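Local structure of putative c-1-tetrahydrofolate synthase, cytoplasmic (Leishmania major, 4A26) at residues Gln56-Ala61 and Ile100-Leu105; Gly139-Phe144 and Leu185-Ala190; Lys157-Glu162 and Ala267-Pro272; Pro244-Ser247 and Tyr252-Val255. The protein probably interconverts one-carbon forms of tetrahydrofolate, acting as a methylenetetrahydrofolate dehydrogenase and a methenyltetrahydrofolate cyclohydrolase in a homodimer. One frame throughout, in Å; residues are numbered along the deposited sequence.

Contact 1 lies in the N-terminal catalytic domain, where helix 49-64 meets the edge strand 98-101 of a parallel sheet. The other three contacts belong to the NAD(P)-binding domain and follow it along the chain. Contacts 2 and 3 alternate their segments and are joined by a salt bridge between Glu-188 OE2 and Lys-157 NZ; their centres are about 20 Å apart, each involving the C-terminal end of a helix, 178-187 and 147-159. Contact 4, a hairpin, is nested in the long loop that contact 3 closes, its centre about 24 Å from the centre of the chain. Contacts 1 and 3 lie about 29 Å apart, centre to centre, on opposite sides of the chain's centre; the four cover both domains.

Contact 1 of 4, residues Gln56-Ala61 and Ile100-Leu105; sequences QLKHKA and IVQLPL
Lys-58 reaches from helix 49-64 to Ile-100 of strand 98-101 and Gln-102 just after it in sequence, within the alpha/beta catalytic domain. Helix 49-64 is the helical link of a beta-alpha-beta crossover between the parallel strands 39-45 and 68-74, and strand 98-101 lies on the other side of 39-45. Lys-58 CB points across at the strand, and with CG anti to the carbonyl carbon (chi1 -68°) the chain runs out fully extended. CB and CG stay short of the strand, so the touching starts at CD, 3.5 Å from Ile-100 CD1. CE is about equally far from that methyl and from the Gln-102 amide oxygen. Lys-58 NZ then comes 3.3 Å from Ile-100 CD1, the two side chains meeting tip to tip. The methyl thus borders both CD and NZ of Lys-58, and NZ has the amide oxygen as its polar partner within the two segments.

Gln-102 starts with CG anti to its backbone N and bends at chi2 (61°), a fold that brings OE1 round to the lysine. Its side chain also touches Ser-51, Tyr-54 and Val-55 on the same helix, while helix 279-297 reaches Lys-58 through Leu-285. Tyr-54 and Lys-58, four residues apart, are consistent with the Tyr-Lys pair that lines the folate cleft in relatives of this enzyme. Between the two segments the single polar link is weak: Lys-58 NZ donates to Gln-102 OE1 at 3.3 Å.

Contact 2 of 4, residues Gly139-Phe144 and Leu185-Ala190; sequences GREPPF and LMKENA
Glu-141 and Lys-187 meet at the surface through their charged ends, a salt bridge with Lys-187 NZ donating to Glu-141 OE2 at a modelled 2.6 Å. OE2 sits too close to a neighbouring atom in the model, so the pairing is clearer than its exact length. The lysine leaves the last residue of helix 178-187 with CG anti to the backbone N (chi1 -179°) and stays extended as far as CE. Only its final torsion bends, chi4 being -51°, and that turn swings NZ toward the carboxylate. Glu-141 behaves differently: its CB does not aim at the helix, and a bend at chi2 (62°) is what brings the carboxylate around to it. The two side chains cross obliquely. Both residues are exposed, so the bridge lies at the solvent-facing surface.

Beyond Lys-187 the helix ends in a Schellman motif in which Asn-189, at positive phi, is the C-prime residue, with Ala-190 N bonded to Leu-185 O and Asn-189 N to Met-186 O. The second subunit is close by: its Glu-116 forms a salt bridge with Arg-140, and its Arg-173 a hydrogen bond with Asn-189. The contact ties the loop between helices 129-136 and 147-159 to the end of helix 178-187, just before strand 191-195 enters the parallel sheet.

Contact 3 of 4, residues Lys157-Glu162 and Ala267-Pro272; sequences KRCGIE and AAWISP
Gly-160 N bonds to Lys-157 O at 3.1 Å and closes the end of helix 147-159 around Cys-159, which, together with Ile-161, packs on the indole of Trp-269. No hydrogen bond spans the two segments, and the meeting is one of ring face with aliphatic groups and a sulfur. Gly-160, at positive phi, ends the helix in a Schellman motif, and the turn it makes sets the residues before and after it over the same face of the tryptophan. Cys-159 CB stands almost straight above the six-membered ring, 4.1 Å from its centroid and 12° off the normal, a CH-pi contact. Cys-159 SG, anti to the carbonyl carbon (chi1 -73°), leans toward the CE3-CZ3 side of the ring, an oblique sulfur-aromatic contact, 3.8 Å from Trp-269 CZ3.

Ile-161 covers the pyrrole end. Its CD1 lies off-centre, 4.2 Å from the centroid of the five-membered ring, and also touches Trp-269 CB at 3.7 Å, so Ile-161 meets the tryptophan at its root as well as over its face. Nearby, Ile-9 touches both Cys-159 and Trp-269, and Ile-161 rests on Ala-234 of strand 234-237. Trp-269 begins strand 269-271, which runs parallel between strands 7-8 and 234-237. The arrangement is that of a Rossmann-type alpha/beta domain, here with a helix C-terminus packed on an aromatic side chain from its parallel sheet.

Contact 4 of 4, residues Pro244-Ser247 and Tyr252-Val255; sequences PDPS and YRLV
Pro-246 gives up the most surface here, laying its ring against the backbone of Tyr-252 and the side chain of Arg-253. The proline CG does most of the touching. It lies 3.6 Å from Tyr-252 C and just as close to Arg-253 N, so the ring tip bears on the peptide link joining those two residues. Pro-246 CD, farther back, is 4.1 Å from Tyr-252 CA.

Arg-253 meets the proline with its aliphatic stem. At chi1 72° its CG sits between the backbone N and the carbonyl carbon, and the chain then runs extended from CG to NE alongside the proline. Pro-246 CG touches Arg-253 CG at 3.7 Å and CD at the same distance, while Pro-246 CB lies 3.9 Å from Arg-253 CD. Three arginine methylenes, CB, CG and CD, thus gather round Pro-246 CG, and the guanidinium lies obliquely beside Pro-246 CB. There Asp-245 OD2 and Arg-253 NH2 are 4.9 Å apart: too far for contact, although opposite charges at that spacing may attract weakly.

Tyr-252 contributes chiefly main chain. Its CB points away from the loop, and its side chain touches Pro-242 of the partner strand. Arg-253 in turn touches Val-243 and Arg-248, with backbone hydrogen bonds linking Arg-253 to Val-243 and Val-255 to Thr-241. Strand 241-243 and the weakly bonded strand 253-255 make a two-stranded antiparallel beta hairpin with a connecting loop of about nine residues, and this van der Waals contact folds the start of that loop back onto the returning strand, in a surface projection of the NAD(P)-binding domain.

Contact 1 of 4, residues Gln56-Ala61 and Ile100-Leu105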
loop_
_atom_site.group_PDB
_atom_site.type_symbol
_atom_site.label_atom_id
_atom_site.label_comp_id
_atom_site.label_asym_id
_atom_site.label_seq_id
_atom_site.Cartn_x
_atom_site.Cartn_y
_atom_site.Cartn_z
ATOM N N GLN A 56 14.474 -23.260 12.970
ATOM C CA GLN A 56 14.345 -23.977 14.241
ATOM C C GLN A 56 13.567 -23.124 15.237
ATOM O O GLN A 56 12.570 -23.571 15.804
ATOM C CB GLN A 56 15.720 -24.330 14.830
ATOM C CG GLN A 56 16.442 -25.481 14.140
ATOM C CD GLN A 56 17.905 -25.596 14.560
ATOM O OE1 GLN A 56 18.252 -25.373 15.723
ATOM N NE2 GLN A 56 18.769 -25.945 13.610
ATOM N N LEU A 57 14.035 -21.890 15.437
ATOM C CA LEU A 57 13.415 -20.946 16.377
ATOM C C LEU A 57 11.922 -20.742 16.136
ATOM O O LEU A 57 11.148 -20.684 17.086
ATOM C CB LEU A 57 14.112 -19.582 16.323
ATOM C CG LEU A 57 15.469 -19.431 17.011
ATOM C CD1 LEU A 57 15.985 -18.013 16.801
ATOM C CD2 LEU A 57 15.388 -19.759 18.498
ATOM N N LYS A 58 11.523 -20.615 14.874
ATOM C CA LYS A 58 10.105 -20.475 14.539
ATOM C C LYS A 58 9.341 -21.735 14.929
ATOM O O LYS A 58 8.259 -21.649 15.502
ATOM C CB LYS A 58 9.909 -20.195 13.045
ATOM C CG LYS A 58 10.401 -18.832 12.585
ATOM C CD LYS A 58 10.310 -18.697 11.070
ATOM C CE LYS A 58 11.022 -17.448 10.577
ATOM N NZ LYS A 58 10.801 -17.204 9.119
ATOM N N HIS A 59 9.917 -22.898 14.628
ATOM C CA HIS A 59 9.257 -24.178 14.895
ATOM C C HIS A 59 9.212 -24.521 16.379
ATOM O O HIS A 59 8.307 -25.230 16.819
ATOM C CB HIS A 59 9.913 -25.317 14.096
ATOM C CG HIS A 59 9.650 -25.246 12.623
ATOM N ND1 HIS A 59 8.410 -24.938 12.101
ATOM C CD2 HIS A 59 10.462 -25.450 11.560
ATOM C CE1 HIS A 59 8.472 -24.949 10.781
ATOM N NE2 HIS A 59 9.706 -25.254 10.427
ATOM N N LYS A 60 10.175 -24.018 17.149
ATOM C CA LYS A 60 10.163 -24.193 18.605
ATOM C C LYS A 60 9.039 -23.347 19.213
ATOM O O LYS A 60 8.268 -23.832 20.039
ATOM C CB LYS A 60 11.523 -23.836 19.219
ATOM C CG LYS A 60 11.854 -24.605 20.512
ATOM C CD LYS A 60 13.360 -24.902 20.625
ATOM C CE LYS A 60 13.681 -25.966 21.685
ATOM N NZ LYS A 60 13.885 -25.413 23.064
ATOM N N ALA A 61 8.934 -22.092 18.781
ATOM C CA ALA A 61 7.831 -21.226 19.197
ATOM C C ALA A 61 6.483 -21.865 18.862
ATOM O O ALA A 61 5.558 -21.836 19.673
ATOM C CB ALA A 61 7.948 -19.862 18.538
ATOM N N ILE A 100 5.740 -20.448 4.825
ATOM C CA ILE A 100 6.864 -19.539 4.598
ATOM C C ILE A 100 7.991 -20.252 3.852
ATOM O O ILE A 100 8.248 -21.431 4.078
ATOM C CB ILE A 100 7.413 -18.921 5.909
ATOM C CG1 ILE A 100 7.778 -20.001 6.936
ATOM C CG2 ILE A 100 6.395 -17.977 6.503
ATOM C CD1 ILE A 100 8.743 -19.524 8.009
ATOM N N VAL A 101 8.633 -19.525 2.944
ATOM C CA VAL A 101 9.826 -19.997 2.265
ATOM C C VAL A 101 10.988 -19.231 2.852
ATOM O O VAL A 101 11.020 -18.001 2.774
ATOM C CB VAL A 101 9.760 -19.735 0.756
ATOM C CG1 VAL A 101 11.114 -19.980 0.119
ATOM C CG2 VAL A 101 8.695 -20.613 0.115
ATOM N N GLN A 102 11.934 -19.952 3.450
ATOM C CA GLN A 102 13.052 -19.322 4.147
ATOM C C GLN A 102 14.016 -18.689 3.152
ATOM O O GLN A 102 14.495 -19.355 2.231
ATOM C CB GLN A 102 13.788 -20.341 5.015
ATOM C CG GLN A 102 14.820 -19.729 5.961
ATOM C CD GLN A 102 14.210 -18.758 6.961
ATOM O OE1 GLN A 102 13.115 -18.990 7.488
ATOM N NE2 GLN A 102 14.922 -17.665 7.232
ATOM N N LEU A 103 14.292 -17.402 3.351
ATOM C CA LEU A 103 15.125 -16.627 2.434
ATOM C C LEU A 103 16.496 -16.345 3.055
ATOM O O LEU A 103 16.635 -16.357 4.279
ATOM C CB LEU A 103 14.424 -15.308 2.093
ATOM C CG LEU A 103 13.064 -15.418 1.392
ATOM C CD1 LEU A 103 12.364 -14.069 1.357
ATOM C CD2 LEU A 103 13.218 -15.983 -0.017
ATOM N N PRO A 104 17.520 -16.095 2.218
ATOM C CA PRO A 104 17.512 -16.133 0.753
ATOM C C PRO A 104 17.743 -17.527 0.175
ATOM O O PRO A 104 18.553 -18.293 0.696
ATOM C CB PRO A 104 18.679 -15.218 0.378
ATOM C CG PRO A 104 19.631 -15.360 1.501
ATOM C CD PRO A 104 18.794 -15.567 2.740
ATOM N N LEU A 105 17.035 -17.829 -0.910
ATOM C CA LEU A 105 17.244 -19.056 -1.676
ATOM C C LEU A 105 18.563 -18.977 -2.438
ATOM O O LEU A 105 19.126 -17.891 -2.588
ATOM C CB LEU A 105 16.109 -19.249 -2.683
ATOM C CG LEU A 105 14.687 -19.399 -2.141
ATOM C CD1 LEU A 105 13.675 -19.138 -3.239
ATOM C CD2 LEU A 105 14.472 -20.776 -1.541
#

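Contact 2 of 4, residues Gly139-Phe144 and Leu185-Ala190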
loop_
_atom_site.group_PDB
_atom_site.type_symbol
_atom_site.label_atom_id
_atom_site.label_comp_id
_atom_site.label_asym_id
_atom_site.label_seq_id
_atom_site.Cartn_x
_atom_site.Cartn_y
_atom_site.Cartn_z
ATOM N N GLY A 139 -10.356 0.376 3.556
ATOM C CA GLY A 139 -11.690 -0.238 3.532
ATOM C C GLY A 139 -11.680 -1.755 3.433
ATOM O O GLY A 139 -12.728 -2.376 3.261
ATOM N N ARG A 140 -10.498 -2.358 3.531
ATOM C CA ARG A 140 -10.372 -3.814 3.532
ATOM C C ARG A 140 -9.270 -4.241 4.483
ATOM O O ARG A 140 -8.331 -3.484 4.735
ATOM C CB ARG A 140 -10.075 -4.341 2.124
ATOM C CG ARG A 140 -11.252 -4.240 1.164
ATOM C CD ARG A 140 -10.978 -4.952 -0.157
ATOM N NE ARG A 140 -11.018 -6.409 -0.029
ATOM C CZ ARG A 140 -11.110 -7.265 -1.050
ATOM N NH1 ARG A 140 -11.180 -6.828 -2.307
ATOM N NH2 ARG A 140 -11.137 -8.574 -0.813
ATOM N N GLU A 141 -9.400 -5.454 5.011
ATOM C CA GLU A 141 -8.412 -6.025 5.916
ATOM C C GLU A 141 -7.781 -7.262 5.288
ATOM O O GLU A 141 -8.492 -8.140 4.800
ATOM C CB GLU A 141 -9.049 -6.381 7.265
ATOM C CG GLU A 141 -8.922 -5.275 8.307
ATOM C CD GLU A 141 -9.620 -3.990 7.889
ATOM O OE1 GLU A 141 -10.803 -4.052 7.478
ATOM O OE2 GLU A 141 -8.989 -2.917 7.975
ATOM N N PRO A 142 -6.439 -7.333 5.293
ATOM C CA PRO A 142 -5.770 -8.508 4.752
ATOM C C PRO A 142 -5.820 -9.676 5.733
ATOM O O PRO A 142 -5.902 -9.449 6.941
ATOM C CB PRO A 142 -4.331 -8.031 4.576
ATOM C CG PRO A 142 -4.151 -7.015 5.639
ATOM C CD PRO A 142 -5.479 -6.342 5.811
ATOM N N PRO A 143 -5.772 -10.918 5.222
ATOM C CA PRO A 143 -5.705 -12.079 6.112
ATOM C C PRO A 143 -4.433 -12.082 6.959
ATOM O O PRO A 143 -4.462 -12.528 8.102
ATOM C CB PRO A 143 -5.704 -13.268 5.144
ATOM C CG PRO A 143 -5.195 -12.718 3.863
ATOM C CD PRO A 143 -5.695 -11.311 3.804
ATOM N N PHE A 144 -3.338 -11.581 6.387
ATOM C CA PHE A 144 -2.060 -11.482 7.076
ATOM C C PHE A 144 -1.443 -10.098 6.911
ATOM O O PHE A 144 -1.453 -9.533 5.817
ATOM C CB PHE A 144 -1.078 -12.509 6.520
ATOM C CG PHE A 144 -1.622 -13.902 6.464
ATOM C CD1 PHE A 144 -1.657 -14.694 7.601
ATOM C CD2 PHE A 144 -2.100 -14.425 5.274
ATOM C CE1 PHE A 144 -2.160 -15.981 7.549
ATOM C CE2 PHE A 144 -2.596 -15.707 5.213
ATOM C CZ PHE A 144 -2.628 -16.490 6.351
ATOM N N LEU A 185 0.019 2.347 10.829
ATOM C CA LEU A 185 -0.154 3.537 11.660
ATOM C C LEU A 185 -1.209 4.505 11.109
ATOM O O LEU A 185 -1.958 5.105 11.882
ATOM C CB LEU A 185 1.182 4.272 11.836
ATOM C CG LEU A 185 2.226 3.601 12.733
ATOM C CD1 LEU A 185 3.485 4.445 12.790
ATOM C CD2 LEU A 185 1.679 3.361 14.137
ATOM N N MET A 186 -1.263 4.666 9.787
ATOM C CA MET A 186 -2.294 5.502 9.156
ATOM C C MET A 186 -3.658 4.854 9.302
ATOM O O MET A 186 -4.655 5.535 9.526
ATOM C CB MET A 186 -2.003 5.742 7.671
ATOM C CG MET A 186 -3.125 6.490 6.938
ATOM S SD MET A 186 -2.637 7.192 5.356
ATOM C CE MET A 186 -2.178 5.711 4.453
ATOM N N LYS A 187 -3.690 3.534 9.165
ATOM C CA LYS A 187 -4.900 2.750 9.386
ATOM C C LYS A 187 -5.385 2.922 10.832
ATOM O O LYS A 187 -6.589 2.860 11.106
ATOM C CB LYS A 187 -4.606 1.282 9.081
ATOM C CG LYS A 187 -5.767 0.321 9.231
ATOM C CD LYS A 187 -5.261 -1.123 9.153
ATOM C CE LYS A 187 -6.397 -2.098 8.919
ATOM N NZ LYS A 187 -7.526 -1.910 9.886
ATOM N N GLU A 188 -4.441 3.153 11.744
ATOM C CA GLU A 188 -4.759 3.429 13.143
ATOM C C GLU A 188 -5.016 4.935 13.379
ATOM O O GLU A 188 -5.190 5.372 14.521
ATOM C CB GLU A 188 -3.632 2.914 14.051
ATOM C CG GLU A 188 -4.115 1.960 15.135
ATOM C CD GLU A 188 -4.499 0.585 14.604
ATOM O OE1 GLU A 188 -3.941 0.146 13.582
ATOM O OE2 GLU A 188 -5.357 -0.069 15.223
ATOM N N ASN A 189 -5.037 5.703 12.288
ATOM C CA ASN A 189 -5.402 7.125 12.271
ATOM C C ASN A 189 -4.354 8.073 12.853
ATOM O O ASN A 189 -4.673 9.187 13.285
ATOM C CB ASN A 189 -6.787 7.353 12.891
ATOM C CG ASN A 189 -7.897 6.774 12.040
ATOM O OD1 ASN A 189 -7.697 6.469 10.860
ATOM N ND2 ASN A 189 -9.079 6.621 12.629
ATOM N N ALA A 190 -3.101 7.626 12.842
ATOM C CA ALA A 190 -1.970 8.512 13.074
ATOM C C ALA A 190 -1.655 9.146 11.733
ATOM O O ALA A 190 -1.842 8.520 10.692
ATOM C CB ALA A 190 -0.770 7.737 13.595
#

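Contact 3 of 4, residues Lys157-Glu162 and Ala267-Pro272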
loop_
_atom_site.group_PDB
_atom_site.type_symbol
_atom_site.label_atom_id
_atom_site.label_comp_id
_atom_site.label_asym_id
_atom_site.label_seq_id
_atom_site.Cartn_x
_atom_site.Cartn_y
_atom_site.Cartn_z
ATOM N N LYS A 157 0.017 -0.581 21.116
ATOM C CA LYS A 157 -1.292 -0.896 21.697
ATOM C C LYS A 157 -1.174 -1.457 23.107
ATOM O O LYS A 157 -1.916 -1.060 24.009
ATOM C CB LYS A 157 -2.029 -1.925 20.836
ATOM C CG LYS A 157 -2.626 -1.378 19.545
ATOM C CD LYS A 157 -3.549 -2.410 18.903
ATOM C CE LYS A 157 -4.452 -1.799 17.846
ATOM N NZ LYS A 157 -3.711 -1.530 16.592
ATOM N N ARG A 158 -0.238 -2.388 23.277
ATOM C CA ARG A 158 -0.058 -3.089 24.543
ATOM C C ARG A 158 0.655 -2.270 25.613
ATOM O O ARG A 158 0.620 -2.634 26.783
ATOM C CB ARG A 158 0.664 -4.418 24.314
ATOM C CG ARG A 158 -0.267 -5.504 23.808
ATOM C CD ARG A 158 0.447 -6.821 23.636
ATOM N NE ARG A 158 -0.458 -7.950 23.830
ATOM C CZ ARG A 158 -0.695 -8.542 25.000
ATOM N NH1 ARG A 158 -0.106 -8.123 26.119
ATOM N NH2 ARG A 158 -1.536 -9.564 25.051
ATOM N N CYS A 159 1.299 -1.179 25.215
ATOM C CA CYS A 159 1.854 -0.217 26.167
ATOM C C CYS A 159 0.890 0.941 26.432
ATOM O O CYS A 159 1.205 1.852 27.196
ATOM C CB CYS A 159 3.193 0.321 25.666
ATOM S SG CYS A 159 4.531 -0.870 25.793
ATOM N N GLY A 160 -0.281 0.896 25.802
ATOM C CA GLY A 160 -1.293 1.932 25.970
ATOM C C GLY A 160 -0.971 3.189 25.188
ATOM O O GLY A 160 -1.564 4.246 25.428
ATOM N N ILE A 161 -0.036 3.075 24.247
ATOM C CA ILE A 161 0.414 4.219 23.475
ATOM C C ILE A 161 -0.612 4.539 22.392
ATOM O O ILE A 161 -0.857 3.727 21.493
ATOM C CB ILE A 161 1.804 3.972 22.858
ATOM C CG1 ILE A 161 2.835 3.764 23.974
ATOM C CG2 ILE A 161 2.211 5.138 21.971
ATOM C CD1 ILE A 161 4.221 3.417 23.486
ATOM N N GLU A 162 -1.219 5.721 22.510
ATOM C CA GLU A 162 -2.222 6.196 21.562
ATOM C C GLU A 162 -1.586 6.423 20.196
ATOM O O GLU A 162 -0.492 6.983 20.100
ATOM C CB GLU A 162 -2.861 7.506 22.054
ATOM C CG GLU A 162 -3.855 7.343 23.212
ATOM C CD GLU A 162 -4.246 8.670 23.880
ATOM O OE1 GLU A 162 -3.766 9.744 23.448
ATOM O OE2 GLU A 162 -5.031 8.636 24.853
ATOM N N ALA A 267 12.268 10.804 25.672
ATOM C CA ALA A 267 11.111 9.963 25.353
ATOM C C ALA A 267 10.325 9.561 26.599
ATOM O O ALA A 267 10.853 9.567 27.708
ATOM C CB ALA A 267 11.558 8.712 24.598
ATOM N N ALA A 268 9.053 9.222 26.400
ATOM C CA ALA A 268 8.227 8.622 27.447
ATOM C C ALA A 268 8.288 7.099 27.354
ATOM O O ALA A 268 8.300 6.407 28.376
ATOM C CB ALA A 268 6.788 9.102 27.332
ATOM N N TRP A 269 8.311 6.584 26.126
ATOM C CA TRP A 269 8.448 5.154 25.879
ATOM C C TRP A 269 9.501 4.893 24.807
ATOM O O TRP A 269 9.626 5.656 23.849
ATOM C CB TRP A 269 7.113 4.562 25.429
ATOM C CG TRP A 269 6.081 4.515 26.500
ATOM C CD1 TRP A 269 5.184 5.495 26.823
ATOM C CD2 TRP A 269 5.825 3.421 27.395
ATOM N NE1 TRP A 269 4.387 5.077 27.867
ATOM C CE2 TRP A 269 4.758 3.810 28.234
ATOM C CE3 TRP A 269 6.394 2.154 27.570
ATOM C CZ2 TRP A 269 4.250 2.978 29.234
ATOM C CZ3 TRP A 269 5.886 1.324 28.565
ATOM C CH2 TRP A 269 4.825 1.742 29.385
ATOM N N ILE A 270 10.247 3.806 24.972
ATOM C CA ILE A 270 11.254 3.402 23.998
ATOM C C ILE A 270 11.461 1.885 24.048
ATOM O O ILE A 270 11.264 1.262 25.089
ATOM C CB ILE A 270 12.584 4.157 24.243
ATOM C CG1 ILE A 270 13.581 3.904 23.115
ATOM C CG2 ILE A 270 13.191 3.765 25.573
ATOM C CD1 ILE A 270 14.605 5.005 22.982
ATOM N N SER A 271 11.821 1.288 22.913
ATOM C CA SER A 271 12.159 -0.136 22.854
ATOM C C SER A 271 13.621 -0.282 22.450
ATOM O O SER A 271 14.003 0.126 21.352
ATOM C CB SER A 271 11.279 -0.863 21.845
ATOM O OG SER A 271 11.593 -0.449 20.527
ATOM N N PRO A 272 14.446 -0.873 23.325
ATOM C CA PRO A 272 15.871 -0.951 23.055
ATOM C C PRO A 272 16.230 -2.079 22.088
ATOM O O PRO A 272 15.435 -2.994 21.890
ATOM C CB PRO A 272 16.447 -1.255 24.431
ATOM C CG PRO A 272 15.404 -2.114 25.064
ATOM C CD PRO A 272 14.081 -1.634 24.533
#

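Contact 4 of 4, residues Pro244-Ser247 and Tyr252-Val255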
loop_
_atom_site.group_PDB
_atom_site.type_symbol
_atom_site.label_atom_id
_atom_site.label_comp_id
_atom_site.label_asym_id
_atom_site.label_seq_id
_atom_site.Cartn_x
_atom_site.Cartn_y
_atom_site.Cartn_z
ATOM N N PRO A 244 31.862 -3.821 16.085
ATOM C CA PRO A 244 33.026 -4.470 16.681
ATOM C C PRO A 244 33.506 -3.847 18.005
ATOM O O PRO A 244 34.630 -4.120 18.431
ATOM C CB PRO A 244 34.091 -4.283 15.600
ATOM C CG PRO A 244 33.758 -2.954 14.992
ATOM C CD PRO A 244 32.271 -2.726 15.186
ATOM N N ASP A 245 32.668 -3.037 18.650
ATOM C CA ASP A 245 33.054 -2.336 19.885
ATOM C C ASP A 245 33.321 -3.256 21.089
ATOM O O ASP A 245 34.361 -3.131 21.742
ATOM C CB ASP A 245 31.995 -1.281 20.275
ATOM C CG ASP A 245 32.287 0.103 19.693
ATOM O OD1 ASP A 245 33.468 0.517 19.671
ATOM O OD2 ASP A 245 31.326 0.789 19.279
ATOM N N PRO A 246 32.392 -4.184 21.382
ATOM C CA PRO A 246 32.432 -4.880 22.664
ATOM C C PRO A 246 33.396 -6.064 22.705
ATOM O O PRO A 246 33.373 -6.916 21.812
ATOM C CB PRO A 246 30.997 -5.378 22.816
ATOM C CG PRO A 246 30.571 -5.670 21.414
ATOM C CD PRO A 246 31.329 -4.722 20.513
ATOM N N SER A 247 34.233 -6.106 23.740
ATOM C CA SER A 247 35.051 -7.279 24.032
ATOM C C SER A 247 34.110 -8.400 24.474
ATOM O O SER A 247 33.592 -8.381 25.591
ATOM C CB SER A 247 36.074 -6.962 25.126
ATOM O OG SER A 247 36.903 -8.078 25.406
ATOM N N TYR A 252 31.084 -8.921 18.747
ATOM C CA TYR A 252 30.091 -7.933 18.319
ATOM C C TYR A 252 28.829 -7.937 19.182
ATOM O O TYR A 252 28.571 -8.885 19.927
ATOM C CB TYR A 252 29.718 -8.128 16.836
ATOM C CG TYR A 252 28.903 -9.373 16.532
ATOM C CD1 TYR A 252 27.512 -9.363 16.635
ATOM C CD2 TYR A 252 29.521 -10.554 16.124
ATOM C CE1 TYR A 252 26.760 -10.500 16.355
ATOM C CE2 TYR A 252 28.778 -11.696 15.838
ATOM C CZ TYR A 252 27.400 -11.663 15.957
ATOM O OH TYR A 252 26.661 -12.791 15.677
ATOM N N ARG A 253 28.060 -6.856 19.076
ATOM C CA ARG A 253 26.740 -6.768 19.690
ATOM C C ARG A 253 25.779 -6.044 18.749
ATOM O O ARG A 253 26.190 -5.154 18.008
ATOM C CB ARG A 253 26.816 -6.039 21.035
ATOM C CG ARG A 253 27.066 -4.537 20.946
ATOM C CD ARG A 253 27.384 -3.956 22.313
ATOM N NE ARG A 253 27.710 -2.530 22.251
ATOM C CZ ARG A 253 28.215 -1.821 23.261
ATOM N NH1 ARG A 253 28.470 -2.387 24.439
ATOM N NH2 ARG A 253 28.474 -0.528 23.089
ATOM N N LEU A 254 24.506 -6.424 18.784
ATOM C CA LEU A 254 23.491 -5.761 17.969
ATOM C C LEU A 254 23.223 -4.365 18.520
ATOM O O LEU A 254 22.981 -4.200 19.715
ATOM C CB LEU A 254 22.191 -6.569 17.932
ATOM C CG LEU A 254 22.162 -7.769 16.981
ATOM C CD1 LEU A 254 23.007 -8.919 17.507
ATOM C CD2 LEU A 254 20.726 -8.222 16.740
ATOM N N VAL A 255 23.283 -3.366 17.643
ATOM C CA VAL A 255 23.053 -1.974 18.020
ATOM C C VAL A 255 21.968 -1.373 17.129
ATOM O O VAL A 255 21.999 -1.543 15.910
ATOM C CB VAL A 255 24.337 -1.140 17.877
ATOM C CG1 VAL A 255 24.237 0.134 18.702
ATOM C CG2 VAL A 255 25.549 -1.951 18.301
#